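Putative tetR-family transcriptional regulator (Streptomyces coelicolor, PDB 3FIW) probably binds cis-regulatory DNA as a transcription factor of the TetR family, most likely acting as a repressor. Local coordinates at residues Phe107-Ala118 with Gly158-Gln169; Leu43-Leu51 with Lys69-Ala77. One frame throughout, in Å; residues are numbered along the deposited sequence.

Contact 1: residues Phe107-Ala118 with Gly158-Gln169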
loop_
_atom_site.group_PDB
_atom_site.type_symbol
_atom_site.label_atom_id
_atom_site.label_comp_id
_atom_site.label_asym_id
_atom_site.label_seq_id
_atom_site.Cartn_x
_atom_site.Cartn_y
_atom_site.Cartn_z
ATOM N N PHE A 107 -8.005 -5.231 10.524
ATOM C CA PHE A 107 -7.021 -4.237 10.136
ATOM C C PHE A 107 -7.525 -3.391 8.958
ATOM O O PHE A 107 -7.404 -2.154 8.990
ATOM C CB PHE A 107 -5.719 -4.928 9.760
ATOM C CG PHE A 107 -4.576 -3.973 9.502
ATOM C CD1 PHE A 107 -4.219 -3.002 10.442
ATOM C CD2 PHE A 107 -3.838 -4.058 8.309
ATOM C CE1 PHE A 107 -3.119 -2.159 10.179
ATOM C CE2 PHE A 107 -2.784 -3.238 8.048
ATOM C CZ PHE A 107 -2.415 -2.286 8.981
ATOM N N ARG A 108 -8.022 -4.076 7.917
ATOM C CA ARG A 108 -8.689 -3.444 6.801
ATOM C C ARG A 108 -9.807 -2.494 7.243
ATOM O O ARG A 108 -9.847 -1.342 6.867
ATOM C CB ARG A 108 -9.246 -4.501 5.854
ATOM C CG ARG A 108 -9.895 -3.841 4.607
ATOM C CD ARG A 108 -10.005 -4.778 3.454
ATOM N NE ARG A 108 -10.827 -4.225 2.371
ATOM C CZ ARG A 108 -12.157 -4.297 2.282
ATOM N NH1 ARG A 108 -12.878 -4.924 3.206
ATOM N NH2 ARG A 108 -12.769 -3.749 1.233
ATOM N N ARG A 109 -10.749 -3.014 8.013
ATOM C CA ARG A 109 -11.877 -2.256 8.510
ATOM C C ARG A 109 -11.362 -0.983 9.237
ATOM O O ARG A 109 -11.872 0.129 9.032
ATOM C CB ARG A 109 -12.717 -3.151 9.438
ATOM C CG ARG A 109 -13.974 -2.508 10.074
ATOM C CD ARG A 109 -14.560 -3.389 11.223
ATOM N NE ARG A 109 -14.845 -4.727 10.714
ATOM C CZ ARG A 109 -14.285 -5.862 11.149
ATOM N NH1 ARG A 109 -13.436 -5.869 12.184
ATOM N NH2 ARG A 109 -14.638 -7.010 10.585
ATOM N N THR A 110 -10.302 -1.145 10.018
ATOM C CA THR A 110 -9.745 -0.013 10.762
ATOM C C THR A 110 -9.262 1.076 9.820
ATOM O O THR A 110 -9.594 2.250 10.045
ATOM C CB THR A 110 -8.691 -0.451 11.767
ATOM O OG1 THR A 110 -9.280 -1.424 12.645
ATOM C CG2 THR A 110 -8.231 0.698 12.638
ATOM N N LEU A 111 -8.569 0.691 8.731
ATOM C CA LEU A 111 -7.934 1.645 7.864
ATOM C C LEU A 111 -9.012 2.366 7.089
ATOM O O LEU A 111 -8.935 3.589 6.901
ATOM C CB LEU A 111 -6.920 0.940 6.931
ATOM C CG LEU A 111 -5.629 0.340 7.536
ATOM C CD1 LEU A 111 -4.801 -0.351 6.432
ATOM C CD2 LEU A 111 -4.737 1.412 8.285
ATOM N N LEU A 112 -10.061 1.620 6.699
ATOM C CA LEU A 112 -11.187 2.203 5.944
ATOM C C LEU A 112 -12.102 3.111 6.765
ATOM O O LEU A 112 -12.959 3.862 6.186
ATOM C CB LEU A 112 -12.025 1.097 5.296
ATOM C CG LEU A 112 -11.502 0.375 4.044
ATOM C CD1 LEU A 112 -12.333 -0.875 3.772
ATOM C CD2 LEU A 112 -11.528 1.297 2.811
ATOM N N ALA A 113 -11.951 3.053 8.087
ATOM C CA ALA A 113 -12.859 3.756 9.006
ATOM C C ALA A 113 -12.704 5.269 9.022
ATOM O O ALA A 113 -13.563 5.975 9.536
ATOM C CB ALA A 113 -12.692 3.186 10.437
ATOM N N ARG A 114 -11.596 5.768 8.502
ATOM C CA ARG A 114 -11.345 7.208 8.380
ATOM C C ARG A 114 -10.971 7.442 6.947
ATOM O O ARG A 114 -10.254 6.612 6.345
ATOM C CB ARG A 114 -10.151 7.634 9.240
ATOM C CG ARG A 114 -10.407 7.569 10.733
ATOM C CD ARG A 114 -11.575 8.462 11.127
ATOM N NE ARG A 114 -11.799 8.398 12.574
ATOM C CZ ARG A 114 -12.584 9.223 13.273
ATOM N NH1 ARG A 114 -13.275 10.178 12.666
ATOM N NH2 ARG A 114 -12.682 9.064 14.600
ATOM N N ARG A 115 -11.447 8.547 6.378
ATOM C CA ARG A 115 -11.055 8.909 5.021
ATOM C C ARG A 115 -9.518 8.952 4.905
ATOM O O ARG A 115 -8.862 9.328 5.860
ATOM C CB ARG A 115 -11.619 10.264 4.671
ATOM C CG ARG A 115 -11.266 10.735 3.297
ATOM C CD ARG A 115 -11.991 12.025 3.102
ATOM N NE ARG A 115 -11.726 12.718 1.854
ATOM C CZ ARG A 115 -12.381 13.823 1.496
ATOM N NH1 ARG A 115 -13.308 14.335 2.294
ATOM N NH2 ARG A 115 -12.105 14.426 0.352
ATOM N N ASP A 116 -8.973 8.557 3.740
ATOM C CA ASP A 116 -7.523 8.530 3.462
ATOM C C ASP A 116 -6.816 7.804 4.605
ATOM O O ASP A 116 -5.648 8.051 4.890
ATOM C CB ASP A 116 -6.925 9.941 3.232
ATOM C CG ASP A 116 -7.565 10.698 2.016
ATOM O OD1 ASP A 116 -7.897 10.079 1.002
ATOM O OD2 ASP A 116 -7.723 11.927 2.077
ATOM N N GLY A 117 -7.571 6.945 5.275
ATOM C CA GLY A 117 -7.086 6.114 6.385
ATOM C C GLY A 117 -5.750 5.453 6.124
ATOM O O GLY A 117 -4.867 5.514 6.981
ATOM N N ALA A 118 -5.578 4.823 4.950
ATOM C CA ALA A 118 -4.318 4.090 4.697
ATOM C C ALA A 118 -3.102 4.979 4.391
ATOM O O ALA A 118 -2.008 4.659 4.814
ATOM C CB ALA A 118 -4.492 2.944 3.675
ATOM N N GLY A 158 -0.647 -7.792 6.387
ATOM C CA GLY A 158 -0.685 -6.349 6.680
ATOM C C GLY A 158 -0.285 -5.540 5.487
ATOM O O GLY A 158 -0.988 -4.608 5.082
ATOM N N ARG A 159 0.844 -5.892 4.891
ATOM C CA ARG A 159 1.354 -5.114 3.757
ATOM C C ARG A 159 0.423 -5.213 2.567
ATOM O O ARG A 159 0.144 -4.224 1.879
ATOM C CB ARG A 159 2.795 -5.588 3.410
ATOM C CG ARG A 159 3.763 -5.140 4.491
ATOM C CD ARG A 159 5.100 -5.757 4.435
ATOM N NE ARG A 159 5.850 -5.185 5.554
ATOM C CZ ARG A 159 7.062 -5.601 5.938
ATOM N NH1 ARG A 159 7.664 -6.568 5.265
ATOM N NH2 ARG A 159 7.670 -5.072 7.007
ATOM N N PHE A 160 -0.089 -6.417 2.326
ATOM C CA PHE A 160 -1.144 -6.572 1.328
ATOM C C PHE A 160 -2.366 -5.683 1.620
ATOM O O PHE A 160 -2.869 -5.007 0.726
ATOM C CB PHE A 160 -1.500 -8.065 1.164
ATOM C CG PHE A 160 -2.831 -8.329 0.469
ATOM C CD1 PHE A 160 -2.953 -8.199 -0.904
ATOM C CD2 PHE A 160 -3.954 -8.723 1.215
ATOM C CE1 PHE A 160 -4.165 -8.439 -1.531
ATOM C CE2 PHE A 160 -5.174 -8.953 0.583
ATOM C CZ PHE A 160 -5.268 -8.857 -0.750
ATOM N N THR A 161 -2.848 -5.681 2.861
ATOM C CA THR A 161 -4.017 -4.828 3.229
ATOM C C THR A 161 -3.769 -3.331 3.019
ATOM O O THR A 161 -4.649 -2.578 2.482
ATOM C CB THR A 161 -4.476 -5.065 4.674
ATOM O OG1 THR A 161 -4.591 -6.483 4.960
ATOM C CG2 THR A 161 -5.765 -4.326 4.985
ATOM N N VAL A 162 -2.575 -2.866 3.374
ATOM C CA VAL A 162 -2.239 -1.453 3.109
ATOM C C VAL A 162 -2.374 -1.135 1.621
ATOM O O VAL A 162 -3.054 -0.190 1.207
ATOM C CB VAL A 162 -0.856 -1.084 3.718
ATOM C CG1 VAL A 162 -0.381 0.353 3.305
ATOM C CG2 VAL A 162 -0.986 -1.119 5.184
ATOM N N GLY A 163 -1.761 -1.960 0.798
ATOM C CA GLY A 163 -1.814 -1.748 -0.622
ATOM C C GLY A 163 -3.229 -1.833 -1.132
ATOM O O GLY A 163 -3.624 -1.027 -1.990
ATOM N N CYS A 164 -4.011 -2.802 -0.635
ATOM C CA CYS A 164 -5.441 -2.880 -1.035
ATOM C C CYS A 164 -6.226 -1.616 -0.712
ATOM O O CYS A 164 -6.940 -1.036 -1.595
ATOM C CB CYS A 164 -6.111 -4.054 -0.336
ATOM S SG CYS A 164 -5.703 -5.660 -1.004
ATOM N N VAL A 165 -6.129 -1.213 0.568
ATOM C CA VAL A 165 -6.904 -0.069 1.075
ATOM C C VAL A 165 -6.472 1.257 0.426
ATOM O O VAL A 165 -7.308 2.080 0.128
ATOM C CB VAL A 165 -6.964 0.043 2.619
ATOM C CG1 VAL A 165 -7.716 1.322 3.038
ATOM C CG2 VAL A 165 -7.682 -1.184 3.264
ATOM N N LEU A 166 -5.172 1.444 0.225
ATOM C CA LEU A 166 -4.679 2.584 -0.509
ATOM C C LEU A 166 -5.377 2.698 -1.842
ATOM O O LEU A 166 -5.860 3.764 -2.204
ATOM C CB LEU A 166 -3.170 2.400 -0.727
ATOM C CG LEU A 166 -1.978 3.094 -0.067
ATOM C CD1 LEU A 166 -2.280 4.278 0.874
ATOM C CD2 LEU A 166 -1.039 2.132 0.546
ATOM N N GLU A 167 -5.448 1.591 -2.597
ATOM C CA GLU A 167 -6.093 1.601 -3.901
ATOM C C GLU A 167 -7.646 1.829 -3.800
ATOM O O GLU A 167 -8.227 2.594 -4.550
ATOM C CB GLU A 167 -5.671 0.328 -4.689
ATOM C CG GLU A 167 -5.232 0.653 -6.148
ATOM C CD GLU A 167 -4.846 -0.590 -7.018
ATOM O OE1 GLU A 167 -5.228 -0.577 -8.225
ATOM O OE2 GLU A 167 -4.175 -1.559 -6.545
ATOM N N GLU A 168 -8.306 1.208 -2.840
ATOM C CA GLU A 168 -9.737 1.459 -2.609
ATOM C C GLU A 168 -10.045 2.932 -2.293
ATOM O O GLU A 168 -11.002 3.525 -2.858
ATOM C CB GLU A 168 -10.311 0.516 -1.554
ATOM C CG GLU A 168 -11.763 0.787 -1.163
ATOM C CD GLU A 168 -12.430 -0.371 -0.394
ATOM O OE1 GLU A 168 -11.754 -1.362 -0.021
ATOM O OE2 GLU A 168 -13.641 -0.286 -0.114
ATOM N N GLN A 169 -9.219 3.525 -1.430
ATOM C CA GLN A 169 -9.461 4.900 -0.983
ATOM C C GLN A 169 -9.010 5.949 -1.989
ATOM O O GLN A 169 -9.559 7.041 -1.996
ATOM C CB GLN A 169 -8.831 5.153 0.386
ATOM C CG GLN A 169 -9.579 4.392 1.489
ATOM C CD GLN A 169 -8.996 4.568 2.862
ATOM O OE1 GLN A 169 -9.736 4.662 3.834
ATOM N NE2 GLN A 169 -7.673 4.537 2.973
HETATM O O HOH W 1 -9.296 -2.782 0.266
#

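Contact 2: residues Leu43-Leu51 with Lys69-Ala77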
loop_
_atom_site.group_PDB
_atom_site.type_symbol
_atom_site.label_atom_id
_atom_site.label_comp_id
_atom_site.label_asym_id
_atom_site.label_seq_id
_atom_site.Cartn_x
_atom_site.Cartn_y
_atom_site.Cartn_z
ATOM N N LEU A 43 -7.024 13.919 3.809
ATOM C CA LEU A 43 -5.681 14.135 4.378
ATOM C C LEU A 43 -5.006 15.403 3.831
ATOM O O LEU A 43 -4.316 16.106 4.563
ATOM C CB LEU A 43 -4.787 12.901 4.148
ATOM C CG LEU A 43 -3.401 12.730 4.786
ATOM C CD1 LEU A 43 -3.435 12.791 6.334
ATOM C CD2 LEU A 43 -2.739 11.437 4.348
ATOM N N ASP A 44 -5.190 15.664 2.540
ATOM C CA ASP A 44 -4.590 16.818 1.878
ATOM C C ASP A 44 -5.125 18.113 2.430
ATOM O O ASP A 44 -4.413 19.120 2.382
ATOM C CB ASP A 44 -4.821 16.757 0.371
ATOM C CG ASP A 44 -3.866 15.782 -0.343
ATOM O OD1 ASP A 44 -2.927 15.227 0.289
ATOM O OD2 ASP A 44 -4.046 15.603 -1.559
ATOM N N GLY A 45 -6.357 18.098 2.954
ATOM C CA GLY A 45 -6.909 19.254 3.720
ATOM C C GLY A 45 -6.654 19.403 5.240
ATOM O O GLY A 45 -7.169 20.339 5.883
ATOM N N VAL A 46 -5.877 18.515 5.845
ATOM C CA VAL A 46 -5.652 18.576 7.290
ATOM C C VAL A 46 -4.527 19.597 7.544
ATOM O O VAL A 46 -3.440 19.502 6.946
ATOM C CB VAL A 46 -5.340 17.168 7.898
ATOM C CG1 VAL A 46 -5.062 17.232 9.381
ATOM C CG2 VAL A 46 -6.489 16.229 7.650
ATOM N N SER A 47 -4.818 20.603 8.374
ATOM C CA SER A 47 -3.846 21.589 8.817
ATOM C C SER A 47 -4.218 21.997 10.217
ATOM O O SER A 47 -5.367 21.816 10.664
ATOM C CB SER A 47 -3.821 22.831 7.923
ATOM O OG SER A 47 -5.097 23.427 7.866
ATOM N N THR A 48 -3.224 22.502 10.922
ATOM C CA THR A 48 -3.414 23.078 12.232
ATOM C C THR A 48 -4.419 24.222 12.193
ATOM O O THR A 48 -5.320 24.297 13.048
ATOM C CB THR A 48 -2.071 23.545 12.774
ATOM O OG1 THR A 48 -1.164 22.436 12.662
ATOM C CG2 THR A 48 -2.185 23.964 14.236
ATOM N N ARG A 49 -4.292 25.097 11.206
ATOM C CA ARG A 49 -5.203 26.219 11.160
ATOM C C ARG A 49 -6.661 25.764 10.978
ATOM O O ARG A 49 -7.570 26.295 11.624
ATOM C CB ARG A 49 -4.712 27.353 10.212
ATOM C CG ARG A 49 -5.378 27.511 8.887
ATOM C CD ARG A 49 -6.359 28.693 8.848
ATOM N NE ARG A 49 -7.000 28.792 7.525
ATOM C CZ ARG A 49 -7.903 27.924 7.038
ATOM N NH1 ARG A 49 -8.325 26.886 7.758
ATOM N NH2 ARG A 49 -8.407 28.098 5.816
ATOM N N ARG A 50 -6.876 24.732 10.179
ATOM C CA ARG A 50 -8.219 24.265 9.911
ATOM C C ARG A 50 -8.802 23.538 11.134
ATOM O O ARG A 50 -9.982 23.712 11.467
ATOM C CB ARG A 50 -8.183 23.350 8.687
ATOM C CG ARG A 50 -9.300 23.561 7.717
ATOM C CD ARG A 50 -8.830 23.122 6.361
ATOM N NE ARG A 50 -9.800 23.466 5.330
ATOM C CZ ARG A 50 -9.591 23.315 4.029
ATOM N NH1 ARG A 50 -8.437 22.810 3.590
ATOM N NH2 ARG A 50 -10.541 23.662 3.172
ATOM N N LEU A 51 -7.970 22.746 11.814
ATOM C CA LEU A 51 -8.351 22.104 13.048
ATOM C C LEU A 51 -8.694 23.135 14.130
ATOM O O LEU A 51 -9.713 22.995 14.825
ATOM C CB LEU A 51 -7.238 21.139 13.512
ATOM C CG LEU A 51 -7.276 20.455 14.887
ATOM C CD1 LEU A 51 -8.501 19.574 15.088
ATOM C CD2 LEU A 51 -6.018 19.648 15.043
ATOM N N LYS A 69 3.011 19.899 12.260
ATOM C CA LYS A 69 2.048 19.101 11.505
ATOM C C LYS A 69 2.455 17.633 11.491
ATOM O O LYS A 69 1.609 16.761 11.638
ATOM C CB LYS A 69 1.958 19.576 10.056
ATOM C CG LYS A 69 0.718 19.055 9.284
ATOM C CD LYS A 69 1.054 19.027 7.786
ATOM C CE LYS A 69 -0.145 19.304 6.865
ATOM N NZ LYS A 69 -1.058 18.142 6.680
ATOM N N ARG A 70 3.746 17.361 11.312
ATOM C CA ARG A 70 4.262 16.003 11.490
ATOM C C ARG A 70 3.756 15.357 12.782
ATOM O O ARG A 70 3.312 14.224 12.745
ATOM C CB ARG A 70 5.809 15.977 11.428
ATOM C CG ARG A 70 6.466 14.559 11.401
ATOM C CD ARG A 70 8.041 14.593 11.549
ATOM N NE ARG A 70 8.446 14.760 12.962
ATOM C CZ ARG A 70 8.859 15.910 13.533
ATOM N NH1 ARG A 70 8.972 17.043 12.818
ATOM N NH2 ARG A 70 9.171 15.922 14.840
ATOM N N ASP A 71 3.849 16.047 13.921
ATOM C CA ASP A 71 3.459 15.456 15.225
ATOM C C ASP A 71 1.931 15.229 15.376
ATOM O O ASP A 71 1.496 14.306 16.065
ATOM C CB ASP A 71 3.914 16.320 16.398
ATOM C CG ASP A 71 5.401 16.437 16.494
ATOM O OD1 ASP A 71 6.107 15.784 15.731
ATOM O OD2 ASP A 71 5.875 17.224 17.325
ATOM N N LEU A 72 1.157 16.132 14.760
ATOM C CA LEU A 72 -0.280 16.015 14.654
ATOM C C LEU A 72 -0.658 14.733 13.899
ATOM O O LEU A 72 -1.393 13.907 14.418
ATOM C CB LEU A 72 -0.853 17.259 13.942
ATOM C CG LEU A 72 -2.348 17.128 13.667
ATOM C CD1 LEU A 72 -3.161 16.998 15.002
ATOM C CD2 LEU A 72 -2.834 18.284 12.806
ATOM N N LEU A 73 -0.155 14.572 12.673
ATOM C CA LEU A 73 -0.330 13.320 11.902
ATOM C C LEU A 73 0.016 12.008 12.631
ATOM O O LEU A 73 -0.752 11.064 12.562
ATOM C CB LEU A 73 0.435 13.406 10.568
ATOM C CG LEU A 73 -0.124 14.489 9.620
ATOM C CD1 LEU A 73 0.622 14.453 8.322
ATOM C CD2 LEU A 73 -1.636 14.372 9.343
ATOM N N THR A 74 1.189 11.948 13.271
ATOM C CA THR A 74 1.663 10.790 14.032
ATOM C C THR A 74 0.631 10.434 15.062
ATOM O O THR A 74 0.270 9.287 15.172
ATOM C CB THR A 74 3.038 11.093 14.706
ATOM O OG1 THR A 74 3.995 11.342 13.684
ATOM C CG2 THR A 74 3.593 9.943 15.588
ATOM N N ALA A 75 0.181 11.429 15.827
ATOM C CA ALA A 75 -0.891 11.295 16.792
ATOM C C ALA A 75 -2.205 10.829 16.200
ATOM O O ALA A 75 -2.875 10.017 16.822
ATOM C CB ALA A 75 -1.108 12.599 17.568
HETATM N N MSE A 76 -2.599 11.387 15.049
HETATM C CA MSE A 76 -3.812 10.951 14.379
HETATM C C MSE A 76 -3.692 9.483 13.949
HETATM O O MSE A 76 -4.632 8.716 14.123
HETATM C CB MSE A 76 -4.101 11.846 13.174
HETATM C CG MSE A 76 -4.588 13.262 13.522
HETATM SE SE MSE A 76 -4.450 14.435 12.027
HETATM C CE MSE A 76 -5.649 13.500 10.780
ATOM N N ALA A 77 -2.518 9.091 13.427
ATOM C CA ALA A 77 -2.302 7.734 12.904
ATOM C C ALA A 77 -2.387 6.682 14.035
ATOM O O ALA A 77 -2.954 5.597 13.838
ATOM C CB ALA A 77 -0.958 7.642 12.172
#

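Contact 1: residues Phe107-Ala118 with Gly158-Gln169
Arg108, Leu112 and Ala118 pack against Val165, Glu168 and Gln169 in a helix-helix contact of the tetracyclin repressor-like C-terminal domain. The end of helix 96-112 and the start of helix 117-123, joined by a short turn, both pack on helix 147-170. The axes of segments 107-112 and 158-169 come within 9.9 Å, inclined by 35° in the same general direction.

The packing is knobs-into-holes. Val165 fits among Arg108, Leu111, Leu112 and Ala118: with CG1 anti to its backbone N (chi1 176°), that methyl meets Ala118 CB at 3.7 Å and also Leu112 CD2, while CG2 lies on the aliphatic CG of Arg108. Ala118 CB in turn sits among Val162, Val165, Leu166 and Gln169. Toward Gly158, the Phe107 ring presents its edge to Thr161, CD2 lying 3.8 Å from CB of that threonine, and Leu111 CD1 rests on one of the ring faces. The hydroxyl of Thr161 is turned back to the carbonyl of Ala157, which leaves its CG2 to press on Arg108 CB at 3.6 Å.

The polar bonds lie beside this packing, between Arg108 and Glu168. Arg108 NH2 donates to Glu168 OE1 at 2.9 Å in a bent salt bridge (N-H...O 138°); OE1 receives it on its syn lone pair and is tilted out of the guanidinium plane. Water 1 accepts from Arg108 NE in that plane and donates to the same OE1, and Leu112 CD1 lies over the centre of the guanidinium.

Phe193 of the second subunit packs on both Arg108 and Thr161. Held by the carboxylate, the water and an apolar cover on one face, the guanidinium is probably restricted in its rotation, and the two bonds it sends to OE1, direct and through water, would favour an ionised Glu168.

Contact 2: residues Leu43-Leu51 with Lys69-Ala77
Val46, Leu43 and Leu51 supply the apolar side of the contact, meeting Leu72, Leu73 and Met76 on helix 69-79. Val46 points its CB at that helix, and its CG1 reaches the selenium of Met76, a selenomethionine, tip to tip: CG1 to SE is 3.9 Å. The same methyl lies 4.2 Å from Leu72 CD2. Leu51 and Leu72 also approach end on, CD2 of the former 3.9 Å from CD1 of the latter. Leu43 comes in at a slant, bringing CD1 to within 3.8 Å of Leu73 CD2.

These residues belong to the N-terminal TetR-type DNA-binding domain, in which residues 47-66 are the predicted helix-turn-helix. Segment 43-51 leads into helix 48-55, the first helix of that motif, and helix 69-79 follows it in the chain. Helix 27-41 also packs here, with Val30 on Leu51 and Ala34 and Leu35 on Met76.

One polar bond spans the two segments. Lys69 bends at its last two torsions (chi3 -148°, chi4 -78°), which brings NZ 2.8 Å from Val46 O; the ammonium is tilted 31° from the carbonyl plane. One residue further on, Ser47 is the N-cap of helix 48-55, its OG accepting from Arg50 N at 3.2 Å.

Along the chain the contacts come in series: contact 2 closes within the N-terminal DNA-binding region before contact 1 opens in the C-terminal domain. Their centres lie 18 Å apart, contact 1 about 7 Å and contact 2 about 17 Å from the centre of the chain. They share no helix, yet they touch where Asp116 OD2 lies 2.7 Å from Leu43 N, a probable hydrogen bond. Helix 117-123, whose start belongs to contact 1, also packs through Leu120 on Leu43, Leu73 and Met76 of contact 2. This junction could pass a shift in the C-terminal domain to the predicted helix-turn-helix, as in other TetR-family regulators.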